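Local coordinates for putative TOXIN related protein (Parabacteroides distasonis ATCC 8503, PDB 3K0Y) that is of unknown function, but is a putative toxin-related protein built from the OB and beta-sandwich domains of the NigD-like family, at residues A[106-110]-A[111-115]; A[177-181]-A[182-186]. One frame throughout, in Å; residues are numbered along the deposited sequence.

Contact 1 (A[106-110]-A[111-115]); sequences VSIYN and NNMWI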
loop_
_atom_site.group_PDB
_atom_site.type_symbol
_atom_site.label_atom_id
_atom_site.label_comp_id
_atom_site.label_asym_id
_atom_site.label_seq_id
_atom_site.Cartn_x
_atom_site.Cartn_y
_atom_site.Cartn_z
ATOM N N VAL A 106 9.349 -6.089 11.904
ATOM C CA VAL A 106 8.010 -6.546 11.563
ATOM C C VAL A 106 8.088 -7.956 10.971
ATOM O O VAL A 106 9.175 -8.472 10.628
ATOM C CB VAL A 106 7.359 -5.619 10.521
ATOM C CG1 VAL A 106 7.315 -4.097 11.023
ATOM C CG2 VAL A 106 8.067 -5.752 9.178
ATOM N N SER A 107 6.908 -8.525 10.781
ATOM C CA SER A 107 6.718 -9.810 10.130
ATOM C C SER A 107 5.897 -9.624 8.824
ATOM O O SER A 107 4.788 -9.088 8.869
ATOM C CB SER A 107 5.915 -10.644 11.115
ATOM O OG SER A 107 5.757 -11.935 10.658
ATOM N N ILE A 108 6.444 -9.997 7.671
ATOM C CA ILE A 108 5.673 -10.029 6.431
ATOM C C ILE A 108 5.816 -11.419 5.746
ATOM O O ILE A 108 6.894 -11.827 5.417
ATOM C CB ILE A 108 6.128 -8.942 5.461
ATOM C CG1 ILE A 108 6.128 -7.530 6.113
ATOM C CG2 ILE A 108 5.232 -8.884 4.251
ATOM C CD1 ILE A 108 6.779 -6.460 5.227
ATOM N N TYR A 109 4.738 -12.150 5.565
ATOM C CA TYR A 109 4.824 -13.416 4.885
ATOM C C TYR A 109 4.725 -13.151 3.395
ATOM O O TYR A 109 4.222 -12.113 2.949
ATOM C CB TYR A 109 3.728 -14.335 5.320
ATOM C CG TYR A 109 3.970 -14.875 6.688
ATOM C CD1 TYR A 109 3.797 -14.073 7.848
ATOM C CD2 TYR A 109 4.430 -16.167 6.847
ATOM C CE1 TYR A 109 4.052 -14.605 9.129
ATOM C CE2 TYR A 109 4.668 -16.685 8.083
ATOM C CZ TYR A 109 4.485 -15.911 9.233
ATOM O OH TYR A 109 4.778 -16.523 10.430
ATOM N N ASN A 110 5.327 -14.039 2.646
ATOM C CA ASN A 110 5.108 -14.142 1.199
ATOM C C ASN A 110 3.589 -14.168 0.887
ATOM O O ASN A 110 2.784 -14.943 1.479
ATOM C CB ASN A 110 5.763 -15.413 0.674
ATOM C CG ASN A 110 7.280 -15.346 0.693
ATOM O OD1 ASN A 110 7.954 -15.500 1.754
ATOM N ND2 ASN A 110 7.847 -15.046 -0.480
ATOM N N ASN A 111 3.220 -13.270 0.010
ATOM C CA ASN A 111 1.848 -13.115 -0.514
ATOM C C ASN A 111 1.145 -12.021 0.222
ATOM O O ASN A 111 0.080 -11.649 -0.193
ATOM C CB ASN A 111 1.034 -14.406 -0.627
ATOM C CG ASN A 111 1.690 -15.379 -1.523
ATOM O OD1 ASN A 111 2.585 -15.019 -2.299
ATOM N ND2 ASN A 111 1.298 -16.605 -1.433
ATOM N N ASN A 112 1.778 -11.489 1.273
ATOM C CA ASN A 112 1.212 -10.416 2.099
ATOM C C ASN A 112 1.827 -9.105 1.665
ATOM O O ASN A 112 1.613 -8.038 2.294
ATOM C CB ASN A 112 1.389 -10.694 3.629
ATOM C CG ASN A 112 0.328 -11.704 4.199
ATOM O OD1 ASN A 112 -0.620 -12.071 3.530
ATOM N ND2 ASN A 112 0.494 -12.107 5.458
HETATM N N MSE A 113 2.633 -9.163 0.606
HETATM C CA MSE A 113 3.089 -7.939 -0.055
HETATM C C MSE A 113 2.776 -8.048 -1.531
HETATM O O MSE A 113 3.168 -8.992 -2.155
HETATM C CB MSE A 113 4.601 -7.776 0.106
HETATM C CG MSE A 113 5.015 -6.402 -0.282
HETATM SE SE MSE A 113 6.918 -5.944 -0.141
HETATM C CE MSE A 113 7.285 -6.316 1.653
ATOM N N TRP A 114 2.070 -7.081 -2.116
ATOM C CA TRP A 114 1.777 -7.192 -3.538
ATOM C C TRP A 114 1.576 -5.856 -4.205
ATOM O O TRP A 114 1.184 -4.909 -3.546
ATOM C CB TRP A 114 0.556 -8.100 -3.752
ATOM C CG TRP A 114 -0.761 -7.493 -3.412
ATOM C CD1 TRP A 114 -1.664 -6.967 -4.282
ATOM C CD2 TRP A 114 -1.317 -7.324 -2.106
ATOM N NE1 TRP A 114 -2.748 -6.506 -3.613
ATOM C CE2 TRP A 114 -2.560 -6.688 -2.270
ATOM C CE3 TRP A 114 -0.905 -7.675 -0.818
ATOM C CZ2 TRP A 114 -3.391 -6.401 -1.204
ATOM C CZ3 TRP A 114 -1.763 -7.377 0.263
ATOM C CH2 TRP A 114 -2.977 -6.757 0.044
ATOM N N ILE A 115 1.826 -5.795 -5.517
ATOM C CA ILE A 115 1.534 -4.625 -6.322
ATOM C C ILE A 115 0.116 -4.710 -6.855
ATOM O O ILE A 115 -0.287 -5.743 -7.374
ATOM C CB ILE A 115 2.525 -4.440 -7.502
ATOM C CG1 ILE A 115 3.942 -4.194 -6.956
ATOM C CG2 ILE A 115 2.117 -3.196 -8.341
ATOM C CD1 ILE A 115 5.012 -4.142 -8.065
HETATM O O HOH W 1 2.362 -10.789 6.750
#
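Tyr109 and Asn112 close a type II beta turn: the backbone N of Asn112 donates to the carbonyl O of Tyr109 over 3.0 Å. A water makes a second link between the same two residues, accepting from Tyr109 N at 3.0 Å and from Asn112 ND2 at 2.6 Å. The amide of Asn112 can meet it because CG lies anti to the carbonyl carbon (chi1 -80°), which carries ND2 back along the incoming chain, 3.9 Å from Tyr109 CB. The water also sits at the edge of the Tyr109 ring, in its plane. Asn110 and Asn111 occupy the two corners of the turn, and Asn111 takes the positive phi (98°) that the third position of a type II turn requires.

On either side of the turn in sequence the contact becomes apolar. The CE methyl of Met113, a selenomethionine, rests 3.6 Å from CD1 of Ile108; its chain runs out straight and then bends about the CG-SE bond (chi3 -56°), which brings the methyl back toward the isoleucine. Further out, Phe152, Tyr190, Ile122 and Phe124 pack against Ile108, while Val188, Leu120 and Tyr199 pack against Met113, so this pair belongs to the core of the NigD-like beta sandwich. Tyr199 OH also bonds to Ile108 O, and backbone bonds of Asn112 with Tyr123 and of Trp114 with Asn121 set the outgoing strand against strand 119-128. The chemistry is thus divided: a largely exposed turn, closed by a backbone bond and bridged by water, stays at the surface, while the buried isoleucine and selenomethionine just before and after it pack in the apolar interior.

Contact 2 (A[177-181]-A[182-186]); sequences PDTKG and ETVDL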
loop_
_atom_site.group_PDB
_atom_site.type_symbol
_atom_site.label_atom_id
_atom_site.label_comp_id
_atom_site.label_asym_id
_atom_site.label_seq_id
_atom_site.Cartn_x
_atom_site.Cartn_y
_atom_site.Cartn_z
ATOM N N PRO A 177 10.487 6.169 -11.224
ATOM C CA PRO A 177 10.687 6.560 -12.625
ATOM C C PRO A 177 9.885 5.684 -13.576
ATOM O O PRO A 177 9.668 4.469 -13.323
ATOM C CB PRO A 177 12.215 6.436 -12.848
ATOM C CG PRO A 177 12.855 6.181 -11.477
ATOM C CD PRO A 177 11.704 5.623 -10.600
ATOM N N ASP A 178 9.414 6.303 -14.656
ATOM C CA ASP A 178 8.599 5.595 -15.640
ATOM C C ASP A 178 9.404 4.416 -16.168
ATOM O O ASP A 178 10.559 4.561 -16.468
ATOM C CB ASP A 178 8.166 6.505 -16.782
ATOM C CG ASP A 178 6.951 5.947 -17.534
ATOM O OD1 ASP A 178 6.992 4.779 -17.984
ATOM O OD2 ASP A 178 5.939 6.662 -17.651
ATOM N N THR A 179 8.802 3.237 -16.209
ATOM C CA THR A 179 9.495 2.068 -16.734
ATOM C C THR A 179 9.298 2.008 -18.237
ATOM O O THR A 179 9.711 1.050 -18.861
ATOM C CB THR A 179 8.976 0.750 -16.139
ATOM O OG1 THR A 179 7.665 0.498 -16.648
ATOM C CG2 THR A 179 8.971 0.794 -14.625
ATOM N N LYS A 180 8.694 3.063 -18.789
ATOM C CA LYS A 180 8.147 3.090 -20.138
ATOM C C LYS A 180 6.931 2.178 -20.006
ATOM O O LYS A 180 6.134 2.382 -19.066
ATOM C CB LYS A 180 9.177 2.647 -21.173
ATOM C CG LYS A 180 10.604 3.204 -20.956
ATOM C CD LYS A 180 10.664 4.661 -20.534
ATOM C CE LYS A 180 12.105 5.180 -20.458
ATOM N NZ LYS A 180 12.498 6.015 -21.630
ATOM N N GLY A 181 6.777 1.169 -20.869
ATOM C CA GLY A 181 5.781 0.106 -20.595
ATOM C C GLY A 181 6.413 -1.277 -20.477
ATOM O O GLY A 181 5.780 -2.280 -20.829
ATOM N N GLU A 182 7.668 -1.318 -20.022
ATOM C CA GLU A 182 8.390 -2.557 -19.718
ATOM C C GLU A 182 8.222 -2.894 -18.226
ATOM O O GLU A 182 8.008 -2.011 -17.395
ATOM C CB GLU A 182 9.899 -2.397 -19.997
ATOM C CG GLU A 182 10.414 -2.783 -21.414
ATOM C CD GLU A 182 11.977 -2.905 -21.458
ATOM O OE1 GLU A 182 12.510 -3.809 -20.777
ATOM O OE2 GLU A 182 12.669 -2.107 -22.155
ATOM N N THR A 183 8.418 -4.161 -17.888
ATOM C CA THR A 183 8.443 -4.616 -16.506
ATOM C C THR A 183 9.861 -4.706 -15.906
ATOM O O THR A 183 10.792 -5.148 -16.562
ATOM C CB THR A 183 7.729 -5.926 -16.396
ATOM O OG1 THR A 183 6.425 -5.788 -16.997
ATOM C CG2 THR A 183 7.539 -6.287 -14.923
ATOM N N VAL A 184 10.011 -4.254 -14.658
ATOM C CA VAL A 184 11.289 -4.242 -13.957
ATOM C C VAL A 184 11.118 -4.933 -12.650
ATOM O O VAL A 184 9.971 -5.198 -12.232
ATOM C CB VAL A 184 11.817 -2.782 -13.642
ATOM C CG1 VAL A 184 12.015 -1.963 -14.943
ATOM C CG2 VAL A 184 10.917 -2.059 -12.643
ATOM N N ASP A 185 12.243 -5.192 -11.987
ATOM C CA ASP A 185 12.265 -5.786 -10.679
ATOM C C ASP A 185 12.221 -4.721 -9.606
ATOM O O ASP A 185 13.019 -3.776 -9.632
ATOM C CB ASP A 185 13.520 -6.608 -10.467
ATOM C CG ASP A 185 13.542 -7.882 -11.299
ATOM O OD1 ASP A 185 12.506 -8.288 -11.887
ATOM O OD2 ASP A 185 14.636 -8.452 -11.346
ATOM N N LEU A 186 11.291 -4.885 -8.672
ATOM C CA LEU A 186 11.155 -3.989 -7.536
ATOM C C LEU A 186 11.566 -4.808 -6.343
ATOM O O LEU A 186 11.040 -5.893 -6.123
ATOM C CB LEU A 186 9.721 -3.497 -7.424
ATOM C CG LEU A 186 9.379 -2.368 -6.457
ATOM C CD1 LEU A 186 9.896 -1.052 -6.942
ATOM C CD2 LEU A 186 7.866 -2.245 -6.192
#
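The hydroxyl of Thr179 donates to the carbonyl O of Glu182, with OG1 2.6 Å from that oxygen. It arrives in the carbonyl plane, at a C=O...donor angle of 154°. A chi1 of 70° sets OG1 between the backbone N and the carbonyl carbon of its own residue, facing Glu182, and turns the methyl CG2 toward the following strand. The return bond between the two residues is weak: Glu182 N reaches Thr179 O at 3.3 Å. Thr179 thus engages Glu182 through both its side-chain hydroxyl and its main-chain carbonyl.

On the incoming arm, Asp178 OD1 lies near Lys180 N, but the bond between them is short, bent and doubtful. The backbone N of Thr179 is hydrogen-bonded to Ser205 OG; on the outgoing side Asn204 ND2 serves both Gly181 O and Thr183 OG1, and Tyr148 OH bonds to Pro177 O at the start of the loop.

The weak bond from Glu182 N to Thr179 O closes a type II' beta turn, and the Thr179 hydroxyl adds a second link between its ends. Lys180 and Gly181 stand at the corners. Lys180 has a positive phi, 71°, unusual for a residue with a side chain. The turn delivers the chain to strand 184-192 of the four-stranded sheet in the NigD-like beta sandwich, and Val184 is already bonded through its backbone to Tyr203 of the neighbouring strand 195-203.

Beside the polar turn lies a small apolar contact. Thr179 CG2 is 4.0 Å from CG2 of Val184 and almost as near to CG1, so the threonine methyl lies against both branches of the valine. Tyr203, Tyr148 and Asn204 also touch the Thr179 side chain, which is buried even though Lys180 and Glu182 on the same turn are exposed.

Overall arrangement
From the N terminus, the chain passes helix 97-101 and reaches contact 1, which closes the bend leading into strand 113-116, paired with strand 119-128. After strand 163-172, contact 2 closes a second turn, the one leading into strand 184-192. The two lie in series, neither nesting nor crossing, with centres about 21 Å apart. They serve different sheets: contact 1 opens a strand of the larger mixed sheet, contact 2 a central strand of the four-stranded sheet. The outgoing strands nevertheless meet across the sandwich, where Ile115 CD1 packs 3.9 Å from Leu186 CD2. Strand 195-203 is a neighbour of both contacts.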